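Local coordinates for sigma regulatory family protein-PP2C phosphatase (Chlamydia trachomatis serovar L2, PDB 6MAB) that probably senses TCA-cycle intermediates through this periplasmic domain and, as a whole protein, is thought to act as a phosphatase in signalling, at residues P112-L117 / V129-I134; V168-L173 / I256-E261; N176-Q181 / K198-D203. All coordinates share one frame; numbering follows the deposited sequence.

Interaction 1 of 3, residues P112-L117 / V129-I134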
loop_
_atom_site.group_PDB
_atom_site.type_symbol
_atom_site.label_atom_id
_atom_site.label_comp_id
_atom_site.label_asym_id
_atom_site.label_seq_id
_atom_site.Cartn_x
_atom_site.Cartn_y
_atom_site.Cartn_z
ATOM N N PRO A 112 5.768 -15.061 -8.011
ATOM C CA PRO A 112 6.848 -15.259 -7.039
ATOM C C PRO A 112 6.583 -14.555 -5.731
ATOM O O PRO A 112 6.914 -15.092 -4.664
ATOM C CB PRO A 112 8.076 -14.685 -7.748
ATOM C CG PRO A 112 7.505 -13.714 -8.744
ATOM C CD PRO A 112 6.201 -14.296 -9.188
ATOM N N PHE A 113 6.023 -13.351 -5.783
ATOM C CA PHE A 113 5.812 -12.554 -4.585
ATOM C C PHE A 113 4.850 -11.422 -4.919
ATOM O O PHE A 113 4.551 -11.148 -6.086
ATOM C CB PHE A 113 7.129 -11.955 -4.039
ATOM C CG PHE A 113 7.758 -10.964 -4.961
ATOM C CD1 PHE A 113 7.424 -9.629 -4.883
ATOM C CD2 PHE A 113 8.705 -11.363 -5.889
ATOM C CE1 PHE A 113 8.007 -8.694 -5.746
ATOM C CE2 PHE A 113 9.297 -10.434 -6.750
ATOM C CZ PHE A 113 8.946 -9.119 -6.684
ATOM N N LEU A 114 4.396 -10.748 -3.868
ATOM C CA LEU A 114 3.701 -9.483 -4.040
ATOM C C LEU A 114 4.112 -8.530 -2.932
ATOM O O LEU A 114 4.560 -8.937 -1.852
ATOM C CB LEU A 114 2.179 -9.645 -4.060
ATOM C CG LEU A 114 1.491 -10.184 -2.812
ATOM C CD1 LEU A 114 1.282 -9.144 -1.713
ATOM C CD2 LEU A 114 0.130 -10.786 -3.248
ATOM N N ALA A 115 3.930 -7.247 -3.209
ATOM C CA ALA A 115 4.153 -6.195 -2.225
ATOM C C ALA A 115 3.044 -5.170 -2.376
ATOM O O ALA A 115 2.761 -4.724 -3.488
ATOM C CB ALA A 115 5.517 -5.536 -2.414
ATOM N N THR A 116 2.404 -4.801 -1.276
ATOM C CA THR A 116 1.319 -3.836 -1.364
ATOM C C THR A 116 1.254 -3.060 -0.060
ATOM O O THR A 116 2.051 -3.276 0.848
ATOM C CB THR A 116 0.016 -4.533 -1.720
ATOM O OG1 THR A 116 -0.981 -3.557 -2.041
ATOM C CG2 THR A 116 -0.455 -5.462 -0.613
ATOM N N LEU A 117 0.345 -2.091 -0.017
ATOM C CA LEU A 117 0.099 -1.306 1.186
ATOM C C LEU A 117 -1.302 -1.580 1.694
ATOM O O LEU A 117 -2.249 -1.664 0.905
ATOM C CB LEU A 117 0.243 0.177 0.902
ATOM C CG LEU A 117 1.608 0.613 0.369
ATOM C CD1 LEU A 117 1.588 2.096 0.007
ATOM C CD2 LEU A 117 2.702 0.339 1.362
ATOM N N VAL A 129 2.819 -4.730 3.162
ATOM C CA VAL A 129 2.492 -6.144 3.279
ATOM C C VAL A 129 3.220 -6.848 2.152
ATOM O O VAL A 129 2.880 -6.654 0.982
ATOM C CB VAL A 129 0.985 -6.380 3.186
ATOM C CG1 VAL A 129 0.661 -7.851 3.358
ATOM C CG2 VAL A 129 0.243 -5.516 4.218
ATOM N N LEU A 130 4.210 -7.647 2.511
ATOM C CA LEU A 130 5.015 -8.397 1.554
ATOM C C LEU A 130 4.766 -9.885 1.753
ATOM O O LEU A 130 4.818 -10.385 2.879
ATOM C CB LEU A 130 6.491 -8.085 1.727
ATOM C CG LEU A 130 6.974 -6.874 0.945
ATOM C CD1 LEU A 130 6.263 -5.594 1.371
ATOM C CD2 LEU A 130 8.480 -6.709 1.072
ATOM N N GLN A 131 4.428 -10.569 0.665
ATOM C CA GLN A 131 4.196 -12.002 0.669
ATOM C C GLN A 131 5.059 -12.628 -0.400
ATOM O O GLN A 131 5.039 -12.166 -1.545
ATOM C CB GLN A 131 2.716 -12.293 0.430
ATOM C CG GLN A 131 1.873 -11.650 1.505
ATOM C CD GLN A 131 0.371 -11.898 1.364
ATOM O OE1 GLN A 131 -0.075 -12.761 0.602
ATOM N NE2 GLN A 131 -0.409 -11.147 2.134
ATOM N N THR A 132 5.824 -13.647 -0.012
ATOM C CA THR A 132 6.758 -14.321 -0.904
ATOM C C THR A 132 6.571 -15.833 -0.827
ATOM O O THR A 132 6.586 -16.410 0.266
ATOM C CB THR A 132 8.176 -13.929 -0.535
ATOM O OG1 THR A 132 8.300 -12.509 -0.644
ATOM C CG2 THR A 132 9.195 -14.620 -1.457
ATOM N N ASN A 133 6.415 -16.473 -1.986
ATOM C CA ASN A 133 6.192 -17.910 -2.018
ATOM C C ASN A 133 7.473 -18.666 -1.663
ATOM O O ASN A 133 8.578 -18.307 -2.084
ATOM C CB ASN A 133 5.674 -18.349 -3.392
ATOM C CG ASN A 133 4.186 -18.272 -3.499
ATOM O OD1 ASN A 133 3.460 -18.530 -2.530
ATOM N ND2 ASN A 133 3.706 -17.926 -4.677
ATOM N N ILE A 134 7.309 -19.699 -0.845
ATOM C CA ILE A 134 8.382 -20.619 -0.486
ATOM C C ILE A 134 8.165 -21.852 -1.357
ATOM O O ILE A 134 7.255 -22.654 -1.119
ATOM C CB ILE A 134 8.372 -20.936 1.012
ATOM C CG1 ILE A 134 8.642 -19.637 1.804
ATOM C CG2 ILE A 134 9.403 -22.015 1.342
ATOM C CD1 ILE A 134 8.287 -19.747 3.279
#
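The beta hairpin of strands 113-119 and 126-135 brings Phe-113 through Thr-116 against Val-129 through Thr-132. The two strands run antiparallel, with short axes 4.7 Å apart. Leu-114/Gln-131 and Thr-116/Val-129 are hydrogen-bonded pairs. Phe-113/Thr-132 and Ala-115/Leu-130 are non-hydrogen-bonded pairs. Leu-114 N gives a 2.8 Å bond to Gln-131 O, and Gln-131 N returns one of 3.0 Å to Leu-114 O. Val-129 N and Thr-116 N bond in the same reciprocal way, to Thr-116 O and Val-129 O. Just before strand 113-119 begins, Pro-112 O accepts from Asn-133 N at 3.1 Å.

One face carries Leu-114, Thr-116, Val-129 and Gln-131. Leu-114 lies alongside Gln-131, pointing the same way. Its CG sits between the backbone N and the carbonyl carbon (chi1 63°), which turns the branch toward the partner strand. Leu-114 CG is then 4.1 Å from Gln-131 CB. The rest of Gln-131 runs on extended to an amide with partners at both ends: OE1 accepts from Phe-106 N and NE2 donates to Glu-104 O. Thr-116 CG2 sits beside Val-129 CB at 4.2 Å, while its OG1 is bonded to Met-252 O.

The other face holds Phe-113, Ala-115, Leu-130 and Thr-132. Ala-115 CB rests on Leu-130 CD1 at 3.9 Å. Phe-113 touches Thr-132 through CB, 3.6 Å from Thr-132 OG1, and its ring leads away. Asn-35, at the start of helix 35-45, touches Phe-113, Ala-115 and Leu-130 on this face, and its ND2 bonds to Thr-132 OG1 and to the backbone Leu-114 O. Strand 113-119 is outermost in its sheet, beside 126-135. The strand order, 2-1-5-4-3, is that of PAS-like sensor modules, in which such a hairpin forms one border.

Interaction 2 of 3, residues V168-L173 / I256-E261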
loop_
_atom_site.group_PDB
_atom_site.type_symbol
_atom_site.label_atom_id
_atom_site.label_comp_id
_atom_site.label_asym_id
_atom_site.label_seq_id
_atom_site.Cartn_x
_atom_site.Cartn_y
_atom_site.Cartn_z
ATOM N N VAL A 168 3.564 20.357 -3.228
ATOM C CA VAL A 168 2.358 19.590 -3.506
ATOM C C VAL A 168 2.120 18.596 -2.386
ATOM O O VAL A 168 3.040 18.150 -1.694
ATOM C CB VAL A 168 2.426 18.882 -4.874
ATOM C CG1 VAL A 168 2.866 19.870 -5.946
ATOM C CG2 VAL A 168 3.312 17.661 -4.817
ATOM N N LYS A 169 0.863 18.248 -2.215
ATOM C CA LYS A 169 0.411 17.303 -1.213
ATOM C C LYS A 169 0.171 15.950 -1.869
ATOM O O LYS A 169 0.093 15.848 -3.092
ATOM C CB LYS A 169 -0.862 17.822 -0.549
ATOM C CG LYS A 169 -0.682 19.214 0.048
ATOM C CD LYS A 169 -1.969 19.758 0.656
ATOM C CE LYS A 169 -1.785 21.192 1.158
ATOM N NZ LYS A 169 -1.264 22.109 0.101
ATOM N N THR A 170 0.069 14.902 -1.047
ATOM C CA THR A 170 0.051 13.537 -1.564
ATOM C C THR A 170 -0.957 12.694 -0.793
ATOM O O THR A 170 -1.098 12.833 0.424
ATOM C CB THR A 170 1.443 12.882 -1.450
ATOM O OG1 THR A 170 2.414 13.702 -2.098
ATOM C CG2 THR A 170 1.461 11.461 -2.057
ATOM N N ALA A 171 -1.623 11.788 -1.501
ATOM C CA ALA A 171 -2.475 10.771 -0.897
ATOM C C ALA A 171 -2.136 9.427 -1.525
ATOM O O ALA A 171 -1.937 9.333 -2.737
ATOM C CB ALA A 171 -3.942 11.071 -1.089
ATOM N N ILE A 172 -2.036 8.404 -0.682
ATOM C CA ILE A 172 -1.845 7.027 -1.118
ATOM C C ILE A 172 -3.215 6.378 -1.215
ATOM O O ILE A 172 -3.984 6.400 -0.237
ATOM C CB ILE A 172 -0.950 6.258 -0.136
ATOM C CG1 ILE A 172 0.392 6.971 0.049
ATOM C CG2 ILE A 172 -0.779 4.796 -0.569
ATOM C CD1 ILE A 172 1.215 7.147 -1.206
ATOM N N LEU A 173 -3.520 5.817 -2.388
ATOM C CA LEU A 173 -4.848 5.304 -2.729
ATOM C C LEU A 173 -4.810 3.795 -2.874
ATOM O O LEU A 173 -3.971 3.256 -3.599
ATOM C CB LEU A 173 -5.358 5.886 -4.054
ATOM C CG LEU A 173 -6.047 7.232 -4.126
ATOM C CD1 LEU A 173 -5.397 8.255 -3.228
ATOM C CD2 LEU A 173 -6.031 7.650 -5.588
ATOM N N ILE A 256 -1.064 6.757 -6.458
ATOM C CA ILE A 256 -0.631 7.974 -5.788
ATOM C C ILE A 256 -1.429 9.134 -6.371
ATOM O O ILE A 256 -1.493 9.299 -7.596
ATOM C CB ILE A 256 0.880 8.221 -5.951
ATOM C CG1 ILE A 256 1.689 7.145 -5.226
ATOM C CG2 ILE A 256 1.280 9.553 -5.379
ATOM C CD1 ILE A 256 3.153 7.164 -5.624
ATOM N N LEU A 257 -2.030 9.924 -5.495
ATOM C CA LEU A 257 -2.714 11.160 -5.857
ATOM C C LEU A 257 -1.864 12.315 -5.352
ATOM O O LEU A 257 -1.672 12.451 -4.144
ATOM C CB LEU A 257 -4.117 11.219 -5.228
ATOM C CG LEU A 257 -4.815 12.583 -5.317
ATOM C CD1 LEU A 257 -5.234 12.955 -6.720
ATOM C CD2 LEU A 257 -6.049 12.556 -4.386
ATOM N N THR A 258 -1.325 13.141 -6.253
ATOM C CA THR A 258 -0.767 14.413 -5.799
ATOM C C THR A 258 -1.811 15.505 -6.012
ATOM O O THR A 258 -2.643 15.414 -6.912
ATOM C CB THR A 258 0.524 14.746 -6.525
ATOM O OG1 THR A 258 0.301 14.614 -7.924
ATOM C CG2 THR A 258 1.630 13.793 -6.071
ATOM N N TYR A 259 -1.803 16.517 -5.150
ATOM C CA TYR A 259 -2.845 17.531 -5.235
ATOM C C TYR A 259 -2.325 18.825 -4.636
ATOM O O TYR A 259 -1.340 18.842 -3.886
ATOM C CB TYR A 259 -4.168 17.063 -4.560
ATOM C CG TYR A 259 -4.100 16.827 -3.041
ATOM C CD1 TYR A 259 -3.606 15.638 -2.527
ATOM C CD2 TYR A 259 -4.526 17.802 -2.140
ATOM C CE1 TYR A 259 -3.517 15.412 -1.147
ATOM C CE2 TYR A 259 -4.452 17.574 -0.753
ATOM C CZ TYR A 259 -3.941 16.379 -0.282
ATOM O OH TYR A 259 -3.836 16.140 1.081
ATOM N N GLU A 260 -3.010 19.911 -4.987
ATOM C CA GLU A 260 -2.610 21.257 -4.609
ATOM C C GLU A 260 -3.831 22.154 -4.740
ATOM O O GLU A 260 -4.738 21.875 -5.532
ATOM C CB GLU A 260 -1.471 21.756 -5.513
ATOM C CG GLU A 260 -1.003 23.173 -5.243
ATOM C CD GLU A 260 -0.496 23.387 -3.815
ATOM O OE1 GLU A 260 -1.321 23.414 -2.858
ATOM O OE2 GLU A 260 0.742 23.539 -3.657
ATOM N N GLU A 261 -3.852 23.231 -3.959
ATOM C CA GLU A 261 -4.918 24.211 -4.116
ATOM C C GLU A 261 -4.938 24.747 -5.542
ATOM O O GLU A 261 -3.905 25.098 -6.104
ATOM C CB GLU A 261 -4.736 25.352 -3.115
ATOM C CG GLU A 261 -4.846 24.893 -1.678
ATOM C CD GLU A 261 -4.640 26.009 -0.689
ATOM O OE1 GLU A 261 -5.070 27.146 -0.970
ATOM O OE2 GLU A 261 -4.043 25.741 0.370
#
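Lys-169 and Tyr-259 cross at about a right angle, the lysine chain lying over the ring. The aromatic ring leans across the partner strand because Tyr-259 CG stands between its backbone N and carbonyl carbon (chi1 65°). Lys-169 CB lies over one face of the ring, 3.6 Å from the ring centroid, in a CH-pi contact. Lys-169 CD continues past the rim, 3.6 Å from Tyr-259 CE2. The chain then bends at its end, and NZ forms a salt bridge with Glu-260 OE1 at 3.2 Å, its hydrogen bond weak. That oxygen also accepts from Glu-261 N.

Small Ala-171 fits low between larger neighbours, its CB 4.1 Å from Leu-257 CB and also touching Tyr-259 CE1. Leu-173 CD1 closes the row 3.8 Å from Leu-257 CB. On the opposite face Thr-170 CG2 meets Ile-256 CG2 at 3.8 Å, and Ile-172 lies beside Ile-256. Paired backbone bonds join Lys-169 with Tyr-259 and Ala-171 with Leu-257.

Helix 2-31 packs on the face of Thr-170 and Ile-256, where Thr-258 OG1 is hydrogen-bonded to Leu-17 O. Tyr-259 OH is hydrogen-bonded to Asp-184 OD2. Strand 240-249 borders 254-261, and strand 179-182 borders 169-174.

Interaction 3 of 3, residues N176-Q181 / K198-D203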
loop_
_atom_site.group_PDB
_atom_site.type_symbol
_atom_site.label_atom_id
_atom_site.label_comp_id
_atom_site.label_asym_id
_atom_site.label_seq_id
_atom_site.Cartn_x
_atom_site.Cartn_y
_atom_site.Cartn_z
ATOM N N ASN A 176 -9.301 0.159 -5.052
ATOM C CA ASN A 176 -10.721 0.442 -5.232
ATOM C C ASN A 176 -11.100 1.853 -4.789
ATOM O O ASN A 176 -12.291 2.161 -4.684
ATOM C CB ASN A 176 -11.625 -0.545 -4.462
ATOM C CG ASN A 176 -11.360 -2.001 -4.777
ATOM O OD1 ASN A 176 -11.361 -2.858 -3.877
ATOM N ND2 ASN A 176 -11.208 -2.307 -6.051
ATOM N N GLY A 177 -10.131 2.707 -4.505
ATOM C CA GLY A 177 -10.388 4.118 -4.341
ATOM C C GLY A 177 -10.539 4.640 -2.926
ATOM O O GLY A 177 -11.165 5.698 -2.747
ATOM N N ILE A 178 -9.984 3.963 -1.922
ATOM C CA ILE A 178 -9.979 4.462 -0.545
ATOM C C ILE A 178 -8.600 5.057 -0.257
ATOM O O ILE A 178 -7.576 4.398 -0.471
ATOM C CB ILE A 178 -10.317 3.352 0.457
ATOM C CG1 ILE A 178 -11.733 2.781 0.220
ATOM C CG2 ILE A 178 -10.216 3.884 1.882
ATOM C CD1 ILE A 178 -12.853 3.839 0.296
ATOM N N ILE A 179 -8.571 6.286 0.247
ATOM C CA ILE A 179 -7.299 6.880 0.655
ATOM C C ILE A 179 -6.776 6.172 1.901
ATOM O O ILE A 179 -7.460 6.069 2.917
ATOM C CB ILE A 179 -7.455 8.388 0.869
ATOM C CG1 ILE A 179 -7.770 9.069 -0.474
ATOM C CG2 ILE A 179 -6.192 8.974 1.503
ATOM C CD1 ILE A 179 -8.117 10.543 -0.386
ATOM N N LEU A 180 -5.548 5.652 1.825
ATOM C CA LEU A 180 -4.945 5.020 2.991
ATOM C C LEU A 180 -4.334 6.053 3.927
ATOM O O LEU A 180 -4.409 5.913 5.155
ATOM C CB LEU A 180 -3.897 4.011 2.546
ATOM C CG LEU A 180 -4.344 2.888 1.612
ATOM C CD1 LEU A 180 -3.165 1.934 1.357
ATOM C CD2 LEU A 180 -5.529 2.132 2.152
ATOM N N GLN A 181 -3.701 7.083 3.364
ATOM C CA GLN A 181 -3.037 8.109 4.144
ATOM C C GLN A 181 -2.762 9.292 3.234
ATOM O O GLN A 181 -2.395 9.108 2.064
ATOM C CB GLN A 181 -1.745 7.572 4.759
ATOM C CG GLN A 181 -1.142 8.470 5.786
ATOM C CD GLN A 181 -0.143 7.738 6.633
ATOM O OE1 GLN A 181 1.054 7.778 6.364
ATOM N NE2 GLN A 181 -0.631 7.049 7.671
ATOM N N LYS A 198 -19.164 -0.677 1.098
ATOM C CA LYS A 198 -18.386 -1.654 1.851
ATOM C C LYS A 198 -17.402 -2.392 0.949
ATOM O O LYS A 198 -16.279 -2.686 1.359
ATOM C CB LYS A 198 -19.324 -2.638 2.558
ATOM C CG LYS A 198 -20.174 -3.495 1.630
ATOM N N GLU A 199 -17.798 -2.676 -0.288
ATOM C CA GLU A 199 -16.943 -3.467 -1.169
ATOM C C GLU A 199 -15.634 -2.752 -1.491
ATOM O O GLU A 199 -14.637 -3.409 -1.825
ATOM C CB GLU A 199 -17.718 -3.809 -2.445
ATOM C CG GLU A 199 -18.923 -4.759 -2.238
ATOM C CD GLU A 199 -20.190 -4.097 -1.641
ATOM O OE1 GLU A 199 -20.283 -2.845 -1.554
ATOM O OE2 GLU A 199 -21.114 -4.853 -1.257
ATOM N N GLN A 200 -15.591 -1.425 -1.370
ATOM C CA GLN A 200 -14.326 -0.726 -1.562
ATOM C C GLN A 200 -13.290 -1.100 -0.524
ATOM O O GLN A 200 -12.094 -0.929 -0.774
ATOM C CB GLN A 200 -14.511 0.781 -1.496
ATOM C CG GLN A 200 -15.220 1.361 -2.658
ATOM C CD GLN A 200 -15.275 2.843 -2.531
ATOM O OE1 GLN A 200 -16.172 3.373 -1.909
ATOM N NE2 GLN A 200 -14.275 3.529 -3.066
ATOM N N PHE A 201 -13.706 -1.578 0.639
ATOM C CA PHE A 201 -12.763 -1.736 1.727
ATOM C C PHE A 201 -12.136 -3.120 1.776
ATOM O O PHE A 201 -11.235 -3.348 2.592
ATOM C CB PHE A 201 -13.449 -1.395 3.050
ATOM C CG PHE A 201 -13.645 0.071 3.237
ATOM C CD1 PHE A 201 -12.660 0.857 3.828
ATOM C CD2 PHE A 201 -14.790 0.684 2.761
ATOM C CE1 PHE A 201 -12.850 2.223 3.967
ATOM C CE2 PHE A 201 -14.964 2.027 2.893
ATOM C CZ PHE A 201 -14.005 2.794 3.485
ATOM N N CYS A 202 -12.531 -4.020 0.870
ATOM C CA CYS A 202 -12.040 -5.389 0.905
ATOM C C CYS A 202 -10.540 -5.489 0.662
ATOM O O CYS A 202 -9.955 -6.524 0.997
ATOM C CB CYS A 202 -12.788 -6.230 -0.126
ATOM S SG CYS A 202 -14.556 -6.286 0.213
ATOM N N ASP A 203 -9.917 -4.465 0.073
ATOM C CA ASP A 203 -8.478 -4.484 -0.197
ATOM C C ASP A 203 -7.740 -3.362 0.533
ATOM O O ASP A 203 -6.658 -2.936 0.094
ATOM C CB ASP A 203 -8.206 -4.404 -1.706
ATOM C CG ASP A 203 -8.698 -3.099 -2.332
ATOM O OD1 ASP A 203 -9.290 -2.258 -1.623
ATOM O OD2 ASP A 203 -8.485 -2.911 -3.549
#
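The backbone turns at Asn-176 and Gly-177, the glycine having a positive phi of 98°; the CA atoms of Asn-176 and Gln-200 are 5.3 Å apart. The turn closes a beta hairpin, that of strands 169-174 and 179-182 at the edge of the second sheet. A long loop that follows this hairpin folds back against it. Residues 198-200 have helical backbone angles, and Phe-201 N bonds back to Lys-198 O at 2.9 Å.

Gln-200 makes the polar link. Its NE2 donates to Asn-176 O at 2.9 Å, with a nearly straight N-H...O angle of 174°. The acceptor lies close to the amide plane of Gln-200, while the donor is tilted from the carbonyl plane. Ser-191 OG is a second partner of NE2, and Ser-197 N donates to OE1. The amide is therefore gripped at both ends, which fixes its rotation in a buried place.

Ile-178 supplies the apolar part. With CG1 anti to the carbonyl carbon (chi1 -62°), it projects into the corner between Gln-200 and Phe-201. Ile-178 CG1 meets Gln-200 CB at 3.8 Å. The same CG1 stands over the Phe-201 ring face, 4.0 Å from the centroid, in a CH-pi contact. Lys-198 O lies at the ring edge, in its plane.

Toward the more open side, the end of Asn-176 lies beside the Asp-203 carboxylate. Asp-203 also touches Lys-175, Ser-174 and Arg-118. Glu-199, which is exposed, has an isopropyl alcohol about 4 Å from its side chain, probably from the crystallisation liquor. Deeper in, Ile-178 CD1 presses on Phe-201 CZ at 3.5 Å.

Interactions 1 and 2 are buried antiparallel strand pairs, one in each of the two sheets of this sensor domain, with centres about 26 Å apart. Interaction 3 is only partly buried and pairs a hairpin turn with a loop. It has a single assigned hydrogen bond across it, from a side chain, where the other two rely on repeated backbone bonds. Interactions 2 and 3 share a sheet: Ile-172 N and O probably bond to Gln-181 O and Leu-180 N. Leu-117, at the end of 112-117, packs on both Ile-172 and Leu-180, so the two sheets meet there. Interaction 2 adds a salt bridge and an aromatic contact that interaction 1 lacks.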